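Local coordinates for DNA repair protein XRCC1 (PDB 3LQC) that acts as a scaffold in DNA single-strand break repair, assembling repair protein complexes and binding poly-ADP-ribose chains to limit PARP1 activity, at residues 6-11 with 27-32; 128-133 with 147-152; 18-23 with 45-50; 104-109 with 143-148; 58-61 with 67-70. All coordinates share one frame; numbering follows the deposited sequence. Where two conformers were deposited one is given.

Overall arrangement
Starting at the N terminus, strand 7-12 meets helix 28-36 in interaction 1, closing a loop that holds helix 17-25. That helix packs on strand 42-49 in interaction 3, whose segments alternate along the chain with those of interaction 1, so the two contacts cross. Interaction 5 closes the short connection between strands 57-63 and 67-73, which belong to the two different sheets. Interactions 4 and 2 come last: starting from 104-109 and 128-133, both end on strand 143-150 and share Val147 and Arg148. Interactions 2 and 5, with centres about 6 Å apart, join the sheets; 1 and 3 add helices to the five-stranded sheet, and 4 spans the three-stranded one.

Interaction 1 (6-11 with 27-32); sequences LRHVVS and ADTYRK. With CO3 (carbonate ion), chain D.
His8 and Tyr30 both hold CG anti to the backbone N (chi1 -162° and 166°), which swings the imidazole from strand 7-12 and the phenol ring from helix 28-36 into one another's path. The contact joins an outermost strand of the five-stranded sheet in the XRCC1 N-terminal domain to the helix beside it. The rings meet obliquely, their planes at 55°. His8 ND1 lies 3.7 Å from Tyr30 CD2, at the edge of the phenol ring, while His8 CE1 comes 4.0 Å from Tyr30 CB. Trp33 meets the imidazole too, and Leu24 of helix 17-25 touches both His8 and Tyr30.

One residue earlier, Arg7 serves a different site. Its chain bends at CG-CD and presents the guanidinium edge to a carbonate ion, with the carbonate carbon in the guanidinium plane. Arg7 NE reaches carbonate O1 at 3.0 Å in a nearly straight bond, and Arg7 NH2 grips carbonate O2 at 2.7 Å. Glu81 forms a salt bridge with NH2, probably helping to fix the rotation of the group. A leucine here would probably leave the carbonate without this two-pronged clasp and Glu81 without its salt bridge to this residue. Back at the ring pair, the contact buries His8 ND1, which has no hydrogen-bonding partner in the model.

Interaction 2 (128-133 with 147-152); sequences VKIVCS and VRFHSP. With CO3 (carbonate ion), chain D.
The interior of the beta sandwich formed by the two sheets of the XRCC1 N-terminal domain is crossed here by Phe149, which reaches from strand 143-150 to Val128 and Ile130 on strand 125-133. The backbones stay well apart, and the contact is made by apolar side chains alone. Phe149 leads with CZ. Val128 CG1 comes obliquely to 3.7 Å from Phe149 CZ. Ile130 CD1 sits at the ring edge, near its plane, 3.9 Å from Phe149 CZ. Val128 carries CG1 anti to its backbone N (chi1 -166°), and this torsion directs that methyl to the phenyl rim.

The CB of Lys129, between these two residues, is directed away from strand 143-150. A bend about CG-CD helps bring Lys129 NZ to 2.7 Å from O2 of the carbonate ion, which is also hydrogen-bonded to Arg7 and Ser44 OG. The two cationic side chains thus share one anion, and Lys129 has a further cation-pi contact with Tyr84. A methionine in place of Lys129 would probably strip the carbonate of one positively charged donor and leave Tyr84 without this cationic partner.

Strand 125-133 itself is flanked by strands 42-49 and 67-73, with Leu49 and Val70 touching Val128 from them, while Ser17 of helix 17-25 lies against Phe149.

Interaction 3 (18-23 with 45-50); sequences THCAEN and VVLQLE
Cys20 on helix 17-25 and Leu47 on strand 42-49 bring their CA atoms to 7.2 Å, the nearest backbone approach of the two segments, and the side chain of Leu47 fills the space between helix and strand. This is helix-on-sheet packing in the XRCC1 N-terminal domain, and the three residues that touch, Cys20, Ala21 and Leu47, are all buried. Leu47 carries the strand's side of the contact: its CB points toward the helix, and its two methyls divide the work. Leu47 CD2 lies 4.0 Å from Cys20 SG and 4.2 Å from the backbone N of Ala21, so one methyl meets two successive residues of the helix.

Cys20 holds SG anti to its backbone N (chi1 -168°), a torsion that carries the sulfur toward the sheet, where it is joined to Cys12 SG in a disulfide. The bond fastens the helix covalently to strand 7-12, the neighbour of 42-49, and Leu47 packs beside it, touching Cys12 as well as Cys20.

Leu47 also touches Phe149, while Ala21 touches Val147, so strand 143-150 of the second sheet packs against residues from both sides of the contact. The other branch of Leu47 makes the more relaxed approach to the helix, its CD1 resting 4.4 Å from Ala21 CB.

Interaction 4 (104-109 with 143-148); sequences NPNRVR and GLSFVR
Val108 and Phe146 fit closely in this contact, whereas Asn106 and Ser145 form a loose polar pair; the whole contact is superficial. The two segments lie on strands 108-111 and 143-150, the outer strands of the three-stranded antiparallel sheet, and reach across the central strand. Both valine methyls converge on the tip of the phenyl ring: Val108 CG1 is 3.7 Å from Phe146 CZ, at the ring edge and near its plane, and Val108 CG2 is 3.9 Å from that same CZ. Phe146 has CG between its backbone N and carbonyl carbon (chi1 68°), which turns the ring over the middle strand toward Val108. The side chains cross at about a right angle. Over one ring face lies Arg148, whose NH2 stands 3.7 Å above the plane of Phe146 in a cation-pi contact.

On the looser side, Asn106 ND2 and Ser145 OG remain 3.9 Å apart, too far to bond to each other. Each instead hydrogen-bonds to the backbone O of Asn62, which links them indirectly.

Ser145 and Phe146 together face Gly61 in a classic beta bulge. Strand 57-63 runs between the two segments; on the side facing the five-stranded sheet, Leu144 packs on Ile60 and on Ile130 and Cys132 of strand 125-133.

Interaction 5 (58-61 with 67-70); sequences VDIG and FVEV
Ile60, Val68 and Val70 meet through apolar side chains, joining strand 57-63 of the three-stranded sheet to strand 67-73 of the five-stranded sheet across the sandwich interior. The contact centres on one methyl: Ile60 CD1 lies 3.9 Å from Val68 CG1 and 4.2 Å from Val70 CG2. The isoleucine slides past each valine in the opposite direction, so CD1 enters alongside their branches. Its chain is extended beyond CB (chi2 178°), which carries CD1 across the gap between the sheets. The valines use different methyls: CG1, anti to the backbone N, in Val68, and CG2, beside the backbone N and anti to the carbonyl carbon, in Val70.

Backbone bonding serves each sheet separately: Ile60 pairs with Arg109 in one, Glu69 with Val131 in the other.

Polar groups lie on the outer sides. Asp59 OD2 hydrogen-bonds to His150 NE2, and Glu69, whose CB points away from Ile60, bonds through OE2 to the backbone of another protein chain, on which Phe67 also packs.

Leu144, Leu88 and Phe93 surround Ile60 further. This contact, apolar on both sides, rests on close fit and burial, and along strand 67-73 Val68 and Val70 face the interior, Phe67 and Glu69 the neighbouring protein chain.

Interaction 1 (6-11 with 27-32)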
# COMPACT_ATOMS: atom_id res chain seq x y z
N LEU A 6 17.56 -7.65 -18.99
CA LEU A 6 17.69 -7.03 -17.67
C LEU A 6 18.11 -8.06 -16.63
O LEU A 6 18.12 -7.78 -15.43
CB LEU A 6 16.37 -6.38 -17.26
CG LEU A 6 16.03 -5.22 -18.19
CD1 LEU A 6 14.73 -4.55 -17.80
CD2 LEU A 6 17.20 -4.24 -18.18
N ARG A 7 18.47 -9.24 -17.10
CA ARG A 7 18.75 -10.36 -16.21
C ARG A 7 20.19 -10.83 -16.37
O ARG A 7 20.62 -11.16 -17.46
CB ARG A 7 17.79 -11.49 -16.54
CG ARG A 7 18.00 -12.75 -15.76
CD ARG A 7 17.11 -13.84 -16.34
NE ARG A 7 15.75 -13.37 -16.58
CZ ARG A 7 15.03 -13.71 -17.63
NH1 ARG A 7 15.53 -14.52 -18.56
NH2 ARG A 7 13.80 -13.22 -17.78
N HIS A 8 20.93 -10.84 -15.27
CA HIS A 8 22.28 -11.40 -15.26
C HIS A 8 22.24 -12.82 -14.69
O HIS A 8 22.05 -13.01 -13.49
CB HIS A 8 23.21 -10.52 -14.42
CG HIS A 8 24.66 -10.76 -14.69
ND1 HIS A 8 25.53 -11.19 -13.71
CD2 HIS A 8 25.40 -10.62 -15.81
CE1 HIS A 8 26.75 -11.30 -14.22
NE2 HIS A 8 26.69 -10.97 -15.50
N VAL A 9 22.43 -13.80 -15.56
CA VAL A 9 22.40 -15.20 -15.18
C VAL A 9 23.82 -15.71 -14.89
O VAL A 9 24.75 -15.46 -15.66
CB VAL A 9 21.76 -16.05 -16.30
CG1 VAL A 9 21.54 -17.49 -15.84
CG2 VAL A 9 20.43 -15.43 -16.72
N VAL A 10 23.99 -16.40 -13.77
CA VAL A 10 25.27 -17.04 -13.50
C VAL A 10 25.12 -18.44 -12.92
O VAL A 10 24.12 -18.76 -12.27
CB VAL A 10 26.17 -16.22 -12.54
CG1 VAL A 10 26.29 -14.78 -13.02
CG2 VAL A 10 25.64 -16.29 -11.11
N SER A 11 26.14 -19.26 -13.17
CA SER A 11 26.25 -20.59 -12.61
C SER A 11 27.00 -20.55 -11.29
O SER A 11 28.05 -19.93 -11.18
CB SER A 11 26.98 -21.52 -13.58
OG SER A 11 26.39 -21.44 -14.87
N ALA A 27 31.93 -9.04 -8.41
CA ALA A 27 32.60 -9.52 -9.61
C ALA A 27 32.68 -8.45 -10.67
O ALA A 27 31.69 -7.76 -10.95
CB ALA A 27 31.91 -10.76 -10.17
N ASP A 28 33.85 -8.32 -11.28
CA ASP A 28 34.07 -7.29 -12.27
C ASP A 28 33.13 -7.43 -13.45
O ASP A 28 32.62 -6.44 -13.98
CB ASP A 28 35.52 -7.33 -12.76
CG ASP A 28 36.17 -5.96 -12.78
OD1 ASP A 28 36.16 -5.28 -11.73
OD2 ASP A 28 36.68 -5.57 -13.84
N THR A 29 32.90 -8.66 -13.88
CA THR A 29 32.00 -8.92 -15.00
C THR A 29 30.60 -8.41 -14.69
O THR A 29 29.94 -7.83 -15.55
CB THR A 29 31.95 -10.43 -15.30
OG1 THR A 29 31.23 -11.10 -14.26
CG2 THR A 29 33.35 -11.00 -15.37
N TYR A 30 30.15 -8.61 -13.45
CA TYR A 30 28.83 -8.14 -13.04
C TYR A 30 28.78 -6.62 -13.01
O TYR A 30 27.83 -6.00 -13.51
CB TYR A 30 28.44 -8.70 -11.67
CG TYR A 30 27.26 -7.97 -11.07
CD1 TYR A 30 27.43 -7.07 -10.04
CD2 TYR A 30 25.98 -8.17 -11.57
CE1 TYR A 30 26.35 -6.39 -9.50
CE2 TYR A 30 24.89 -7.49 -11.05
CZ TYR A 30 25.08 -6.61 -10.01
OH TYR A 30 24.00 -5.93 -9.48
N ARG A 31 29.81 -6.02 -12.43
CA ARG A 31 29.88 -4.57 -12.32
C ARG A 31 29.88 -3.93 -13.70
O ARG A 31 29.26 -2.89 -13.91
CB ARG A 31 31.09 -4.15 -11.49
CG ARG A 31 30.99 -4.55 -10.02
CD ARG A 31 32.29 -4.26 -9.26
N LYS A 32 30.55 -4.56 -14.65
CA LYS A 32 30.56 -4.05 -16.02
C LYS A 32 29.21 -4.24 -16.68
O LYS A 32 28.74 -3.38 -17.42
CB LYS A 32 31.63 -4.75 -16.85
CG LYS A 32 33.04 -4.56 -16.32
CD LYS A 32 34.01 -5.53 -16.99
CE LYS A 32 35.41 -5.40 -16.43
NZ LYS A 32 36.29 -6.53 -16.85
C CO3 D . 13.29 -11.23 -15.08
O1 CO3 D . 14.50 -11.49 -14.68
O2 CO3 D . 12.57 -12.18 -15.60

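Interaction 2 (128-133 with 147-152)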
# COMPACT_ATOMS: atom_id res chain seq x y z
N VAL A 128 17.45 -19.22 -8.39
CA VAL A 128 17.11 -18.11 -7.52
C VAL A 128 17.21 -16.79 -8.30
O VAL A 128 18.28 -16.41 -8.78
CB VAL A 128 18.02 -18.05 -6.28
CG1 VAL A 128 17.43 -17.10 -5.25
CG2 VAL A 128 18.18 -19.44 -5.66
N LYS A 129 16.09 -16.10 -8.43
CA LYS A 129 16.04 -14.84 -9.14
C LYS A 129 15.81 -13.71 -8.15
O LYS A 129 14.80 -13.69 -7.44
CB LYS A 129 14.93 -14.87 -10.20
CG LYS A 129 14.75 -13.56 -10.94
CD LYS A 129 13.64 -13.67 -11.98
CE LYS A 129 14.01 -14.63 -13.08
NZ LYS A 129 13.14 -14.45 -14.27
N ILE A 130 16.75 -12.78 -8.10
CA ILE A 130 16.62 -11.60 -7.25
C ILE A 130 16.34 -10.37 -8.12
O ILE A 130 17.15 -10.02 -8.97
CB ILE A 130 17.88 -11.37 -6.40
CG1 ILE A 130 18.14 -12.56 -5.48
CG2 ILE A 130 17.74 -10.11 -5.58
CD1 ILE A 130 18.97 -13.66 -6.12
N VAL A 131 15.19 -9.74 -7.93
CA VAL A 131 14.80 -8.61 -8.76
C VAL A 131 14.89 -7.30 -8.00
O VAL A 131 14.26 -7.13 -6.96
CB VAL A 131 13.38 -8.78 -9.33
CG1 VAL A 131 13.10 -7.71 -10.39
CG2 VAL A 131 13.21 -10.16 -9.93
N CYS A 132 15.67 -6.36 -8.52
CA CYS A 132 15.82 -5.05 -7.91
C CYS A 132 15.12 -4.00 -8.75
O CYS A 132 15.41 -3.83 -9.93
CB CYS A 132 17.30 -4.70 -7.76
SG CYS A 132 18.24 -5.80 -6.70
N SER A 133 14.19 -3.28 -8.15
CA SER A 133 13.46 -2.25 -8.88
C SER A 133 13.76 -0.88 -8.32
O SER A 133 13.75 -0.69 -7.10
CB SER A 133 11.96 -2.52 -8.83
OG SER A 133 11.63 -3.65 -9.62
N VAL A 147 23.01 -10.43 -0.48
CA VAL A 147 21.83 -11.23 -0.23
C VAL A 147 22.34 -12.56 0.31
O VAL A 147 23.28 -13.15 -0.23
CB VAL A 147 20.98 -11.44 -1.50
CG1 VAL A 147 21.85 -11.90 -2.67
CG2 VAL A 147 19.86 -12.43 -1.23
N ARG A 148 21.75 -13.01 1.42
CA ARG A 148 22.14 -14.27 2.02
C ARG A 148 20.94 -15.19 2.15
O ARG A 148 19.85 -14.77 2.51
CB ARG A 148 22.78 -14.05 3.39
CG ARG A 148 24.12 -13.38 3.31
CD ARG A 148 24.48 -12.74 4.64
NE ARG A 148 25.55 -11.77 4.45
CZ ARG A 148 25.69 -10.66 5.17
NH1 ARG A 148 24.81 -10.38 6.14
NH2 ARG A 148 26.70 -9.84 4.92
N PHE A 149 21.16 -16.46 1.82
CA PHE A 149 20.13 -17.46 1.94
C PHE A 149 20.56 -18.47 2.98
O PHE A 149 21.70 -18.94 2.98
CB PHE A 149 19.91 -18.13 0.58
CG PHE A 149 19.72 -17.16 -0.53
CD1 PHE A 149 18.48 -16.57 -0.75
CD2 PHE A 149 20.78 -16.80 -1.34
CE1 PHE A 149 18.30 -15.66 -1.77
CE2 PHE A 149 20.61 -15.89 -2.36
CZ PHE A 149 19.37 -15.32 -2.58
N HIS A 150 19.65 -18.77 3.90
CA HIS A 150 19.94 -19.69 4.98
C HIS A 150 19.21 -21.00 4.75
O HIS A 150 18.02 -21.02 4.45
CB HIS A 150 19.57 -19.07 6.32
CG HIS A 150 20.27 -17.77 6.58
ND1 HIS A 150 21.59 -17.70 6.96
CD2 HIS A 150 19.83 -16.49 6.50
CE1 HIS A 150 21.94 -16.44 7.11
NE2 HIS A 150 20.89 -15.68 6.84
N SER A 151 19.95 -22.09 4.89
CA SER A 151 19.44 -23.41 4.58
C SER A 151 19.78 -24.38 5.72
O SER A 151 20.75 -24.18 6.44
CB SER A 151 20.07 -23.89 3.27
OG SER A 151 20.13 -22.83 2.33
N PRO A 152 18.95 -25.43 5.88
CA PRO A 152 19.20 -26.49 6.86
C PRO A 152 20.59 -27.11 6.69
O PRO A 152 20.87 -27.72 5.66
CB PRO A 152 18.12 -27.52 6.54
CG PRO A 152 17.01 -26.73 5.92
CD PRO A 152 17.69 -25.63 5.15
C CO3 D . 13.29 -11.23 -15.08
O1 CO3 D . 14.50 -11.49 -14.68
O2 CO3 D . 12.57 -12.18 -15.60

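Interaction 3 (18-23 with 45-50)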
# COMPACT_ATOMS: atom_id res chain seq x y z
N THR A 18 24.41 -18.39 -1.38
CA THR A 18 25.04 -17.32 -0.62
C THR A 18 26.44 -16.97 -1.13
O THR A 18 26.76 -15.80 -1.31
CB THR A 18 25.12 -17.68 0.87
OG1 THR A 18 23.80 -17.86 1.39
CG2 THR A 18 25.84 -16.59 1.64
N HIS A 19 27.27 -17.99 -1.37
CA HIS A 19 28.63 -17.77 -1.85
C HIS A 19 28.63 -17.26 -3.29
O HIS A 19 29.43 -16.41 -3.69
CB HIS A 19 29.45 -19.06 -1.76
CG HIS A 19 30.16 -19.24 -0.45
ND1 HIS A 19 29.51 -19.67 0.69
CD2 HIS A 19 31.45 -19.07 -0.10
CE1 HIS A 19 30.38 -19.75 1.68
NE2 HIS A 19 31.57 -19.39 1.23
N CYS A 20 27.71 -17.81 -4.08
CA CYS A 20 27.57 -17.44 -5.47
C CYS A 20 27.21 -15.95 -5.58
O CYS A 20 27.80 -15.22 -6.38
CB CYS A 20 26.51 -18.30 -6.13
SG CYS A 20 26.47 -18.18 -7.90
N ALA A 21 26.25 -15.52 -4.77
CA ALA A 21 25.85 -14.11 -4.74
C ALA A 21 26.99 -13.18 -4.34
O ALA A 21 27.30 -12.21 -5.03
CB ALA A 21 24.65 -13.91 -3.81
N GLU A 22 27.63 -13.48 -3.21
CA GLU A 22 28.69 -12.64 -2.70
C GLU A 22 29.75 -12.44 -3.78
O GLU A 22 30.20 -11.32 -4.01
CB GLU A 22 29.32 -13.25 -1.46
CG GLU A 22 30.56 -12.53 -0.98
CD GLU A 22 31.01 -13.02 0.37
OE1 GLU A 22 31.82 -12.33 1.02
OE2 GLU A 22 30.54 -14.10 0.79
N ASN A 23 30.11 -13.53 -4.43
CA ASN A 23 31.08 -13.47 -5.52
C ASN A 23 30.55 -12.77 -6.76
O ASN A 23 31.29 -12.10 -7.47
CB ASN A 23 31.54 -14.88 -5.87
CG ASN A 23 32.59 -15.40 -4.93
OD1 ASN A 23 33.41 -14.63 -4.43
ND2 ASN A 23 32.56 -16.70 -4.66
N VAL A 45 19.35 -10.61 -11.09
CA VAL A 45 20.38 -11.62 -11.28
C VAL A 45 19.72 -12.98 -11.05
O VAL A 45 18.81 -13.10 -10.23
CB VAL A 45 21.57 -11.46 -10.30
CG1 VAL A 45 22.31 -10.16 -10.55
CG2 VAL A 45 21.09 -11.54 -8.88
N VAL A 46 20.17 -13.98 -11.78
CA VAL A 46 19.70 -15.33 -11.56
C VAL A 46 20.85 -16.22 -11.14
O VAL A 46 21.89 -16.26 -11.81
CB VAL A 46 19.01 -15.92 -12.80
CG1 VAL A 46 18.83 -17.43 -12.64
CG2 VAL A 46 17.67 -15.24 -13.02
N LEU A 47 20.68 -16.89 -10.01
CA LEU A 47 21.65 -17.86 -9.53
C LEU A 47 21.19 -19.24 -9.97
O LEU A 47 20.13 -19.71 -9.56
CB LEU A 47 21.76 -17.83 -8.01
CG LEU A 47 22.00 -16.52 -7.26
CD1 LEU A 47 22.04 -16.81 -5.76
CD2 LEU A 47 23.28 -15.83 -7.71
N GLN A 48 22.00 -19.86 -10.81
CA GLN A 48 21.79 -21.24 -11.22
C GLN A 48 22.55 -22.16 -10.28
O GLN A 48 23.78 -22.26 -10.36
CB GLN A 48 22.29 -21.43 -12.65
CG GLN A 48 21.48 -20.68 -13.68
CD GLN A 48 21.97 -20.94 -15.08
OE1 GLN A 48 23.17 -21.11 -15.31
NE2 GLN A 48 21.05 -20.97 -16.04
N LEU A 49 21.83 -22.81 -9.39
CA LEU A 49 22.45 -23.66 -8.40
C LEU A 49 22.71 -25.05 -8.95
O LEU A 49 21.89 -25.60 -9.69
CB LEU A 49 21.55 -23.75 -7.17
CG LEU A 49 21.10 -22.40 -6.61
CD1 LEU A 49 20.25 -22.63 -5.38
CD2 LEU A 49 22.30 -21.55 -6.29
N GLU A 50 23.86 -25.62 -8.59
CA GLU A 50 24.20 -26.97 -9.01
C GLU A 50 23.37 -27.97 -8.21
O GLU A 50 22.85 -28.94 -8.75
CB GLU A 50 25.69 -27.24 -8.81
CG GLU A 50 26.23 -28.38 -9.65
CD GLU A 50 27.64 -28.79 -9.26
OE1 GLU A 50 28.34 -28.00 -8.59
OE2 GLU A 50 28.05 -29.91 -9.63

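Interaction 4 (104-109 with 143-148)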
# COMPACT_ATOMS: atom_id res chain seq x y z
N ASN A 104 19.28 6.85 2.82
CA ASN A 104 19.07 5.46 3.24
C ASN A 104 19.07 4.45 2.09
O ASN A 104 18.11 3.70 1.92
CB ASN A 104 17.77 5.33 4.03
CG ASN A 104 17.60 6.40 5.09
OD1 ASN A 104 18.57 6.84 5.71
ND2 ASN A 104 16.36 6.83 5.31
N PRO A 105 20.15 4.43 1.30
CA PRO A 105 20.24 3.49 0.18
C PRO A 105 20.63 2.08 0.61
O PRO A 105 20.56 1.16 -0.19
CB PRO A 105 21.37 4.07 -0.68
CG PRO A 105 21.87 5.29 0.04
CD PRO A 105 21.36 5.24 1.44
N ASN A 106 21.05 1.91 1.86
CA ASN A 106 21.68 0.67 2.28
C ASN A 106 20.94 -0.07 3.38
O ASN A 106 21.56 -0.76 4.19
CB ASN A 106 23.13 0.92 2.70
CG ASN A 106 23.96 1.52 1.59
OD1 ASN A 106 24.50 2.61 1.75
ND2 ASN A 106 24.05 0.83 0.46
N ARG A 107 19.62 0.05 3.41
CA ARG A 107 18.86 -0.65 4.43
C ARG A 107 19.12 -2.15 4.37
O ARG A 107 19.30 -2.72 3.28
CB ARG A 107 17.36 -0.38 4.31
CG ARG A 107 16.96 0.99 4.79
CD ARG A 107 15.45 1.12 4.90
NE ARG A 107 15.10 2.41 5.48
CZ ARG A 107 14.75 3.48 4.78
NH1 ARG A 107 14.67 3.42 3.45
NH2 ARG A 107 14.46 4.61 5.40
N VAL A 108 19.16 -2.78 5.53
CA VAL A 108 19.23 -4.23 5.62
C VAL A 108 17.94 -4.75 6.20
O VAL A 108 17.45 -4.24 7.21
CB VAL A 108 20.39 -4.69 6.52
CG1 VAL A 108 20.40 -6.22 6.62
CG2 VAL A 108 21.72 -4.15 6.01
N ARG A 109 17.37 -5.77 5.57
CA ARG A 109 16.20 -6.43 6.15
C ARG A 109 16.40 -7.94 6.17
O ARG A 109 16.88 -8.52 5.20
CB ARG A 109 14.92 -6.06 5.39
CG ARG A 109 14.68 -4.56 5.33
CD ARG A 109 13.42 -4.23 4.56
NE ARG A 109 12.23 -4.82 5.17
CZ ARG A 109 11.04 -4.83 4.60
NH1 ARG A 109 10.88 -4.29 3.41
NH2 ARG A 109 10.01 -5.39 5.22
N GLY A 143 21.31 -1.83 -6.85
CA GLY A 143 21.23 -3.28 -6.76
C GLY A 143 21.23 -3.68 -5.30
O GLY A 143 20.52 -3.08 -4.49
N LEU A 144 22.04 -4.67 -4.97
CA LEU A 144 22.18 -5.12 -3.58
C LEU A 144 23.61 -5.03 -3.13
O LEU A 144 24.53 -5.18 -3.93
CB LEU A 144 21.71 -6.57 -3.44
CG LEU A 144 20.24 -6.82 -3.74
CD1 LEU A 144 19.85 -8.21 -3.28
CD2 LEU A 144 19.40 -5.75 -3.05
N SER A 145 23.81 -4.79 -1.84
CA SER A 145 25.13 -4.94 -1.25
C SER A 145 25.36 -6.41 -1.00
O SER A 145 26.45 -6.93 -1.21
CB SER A 145 25.26 -4.15 0.05
OG SER A 145 25.36 -2.77 -0.25
N PHE A 146 24.31 -7.08 -0.56
CA PHE A 146 24.41 -8.49 -0.28
C PHE A 146 23.04 -9.14 -0.21
O PHE A 146 22.04 -8.48 0.05
CB PHE A 146 25.20 -8.74 1.01
CG PHE A 146 24.50 -8.27 2.25
CD1 PHE A 146 23.46 -9.00 2.80
CD2 PHE A 146 24.90 -7.10 2.88
CE1 PHE A 146 22.82 -8.58 3.94
CE2 PHE A 146 24.26 -6.67 4.03
CZ PHE A 146 23.22 -7.41 4.57
N VAL A 147 23.01 -10.43 -0.48
CA VAL A 147 21.83 -11.23 -0.23
C VAL A 147 22.34 -12.56 0.31
O VAL A 147 23.28 -13.15 -0.23
CB VAL A 147 20.98 -11.44 -1.50
CG1 VAL A 147 21.85 -11.90 -2.67
CG2 VAL A 147 19.86 -12.43 -1.23
N ARG A 148 21.75 -13.01 1.42
CA ARG A 148 22.14 -14.27 2.02
C ARG A 148 20.94 -15.19 2.15
O ARG A 148 19.85 -14.77 2.51
CB ARG A 148 22.78 -14.05 3.39
CG ARG A 148 24.12 -13.38 3.31
CD ARG A 148 24.48 -12.74 4.64
NE ARG A 148 25.55 -11.77 4.45
CZ ARG A 148 25.69 -10.66 5.17
NH1 ARG A 148 24.81 -10.38 6.14
NH2 ARG A 148 26.70 -9.84 4.92

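Interaction 5 (58-61 with 67-70)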
# COMPACT_ATOMS: atom_id res chain seq x y z
N VAL A 58 15.96 -15.35 4.41
CA VAL A 58 16.73 -14.52 3.48
C VAL A 58 17.09 -13.17 4.08
O VAL A 58 16.21 -12.45 4.56
CB VAL A 58 15.94 -14.27 2.18
CG1 VAL A 58 16.78 -13.47 1.20
CG2 VAL A 58 15.50 -15.59 1.56
N ASP A 59 18.37 -12.82 4.06
CA ASP A 59 18.83 -11.50 4.50
C ASP A 59 19.27 -10.70 3.28
O ASP A 59 20.03 -11.19 2.45
CB ASP A 59 20.00 -11.62 5.49
CG ASP A 59 19.67 -12.47 6.70
OD1 ASP A 59 18.47 -12.62 7.04
OD2 ASP A 59 20.62 -12.99 7.32
N ILE A 60 18.81 -9.46 3.19
CA ILE A 60 19.06 -8.63 2.03
C ILE A 60 19.63 -7.28 2.43
O ILE A 60 19.07 -6.59 3.28
CB ILE A 60 17.78 -8.42 1.22
CG1 ILE A 60 17.30 -9.75 0.65
CG2 ILE A 60 18.00 -7.40 0.11
CD1 ILE A 60 16.03 -9.65 -0.12
N GLY A 61 20.76 -6.93 1.83
CA GLY A 61 21.37 -5.64 2.07
C GLY A 61 21.24 -4.78 0.83
O GLY A 61 21.84 -5.09 -0.20
N PHE A 67 12.76 -1.47 -4.48
CA PHE A 67 12.09 -2.73 -4.15
C PHE A 67 13.00 -3.89 -4.46
O PHE A 67 13.81 -3.81 -5.37
CB PHE A 67 10.79 -2.90 -4.95
CG PHE A 67 9.97 -1.65 -5.05
CD1 PHE A 67 9.51 -1.02 -3.91
CD2 PHE A 67 9.65 -1.12 -6.29
CE1 PHE A 67 8.76 0.13 -4.00
CE2 PHE A 67 8.89 0.04 -6.40
CZ PHE A 67 8.44 0.66 -5.25
N VAL A 68 12.86 -4.98 -3.71
CA VAL A 68 13.57 -6.21 -4.01
C VAL A 68 12.60 -7.38 -3.90
O VAL A 68 11.77 -7.42 -2.99
CB VAL A 68 14.76 -6.45 -3.06
CG1 VAL A 68 15.52 -7.68 -3.50
CG2 VAL A 68 15.67 -5.25 -3.03
N GLU A 69 12.71 -8.32 -4.84
CA GLU A 69 11.86 -9.51 -4.83
C GLU A 69 12.73 -10.74 -5.06
O GLU A 69 13.70 -10.69 -5.82
CB GLU A 69 10.82 -9.40 -5.94
CG GLU A 69 9.86 -10.57 -6.05
CD GLU A 69 9.06 -10.53 -7.33
OE1 GLU A 69 7.96 -11.11 -7.38
OE2 GLU A 69 9.54 -9.88 -8.29
N VAL A 70 12.40 -11.84 -4.40
CA VAL A 70 13.13 -13.08 -4.62
C VAL A 70 12.19 -14.16 -5.10
O VAL A 70 11.20 -14.47 -4.44
CB VAL A 70 13.91 -13.56 -3.37
CG1 VAL A 70 14.61 -14.89 -3.66
CG2 VAL A 70 14.92 -12.52 -2.94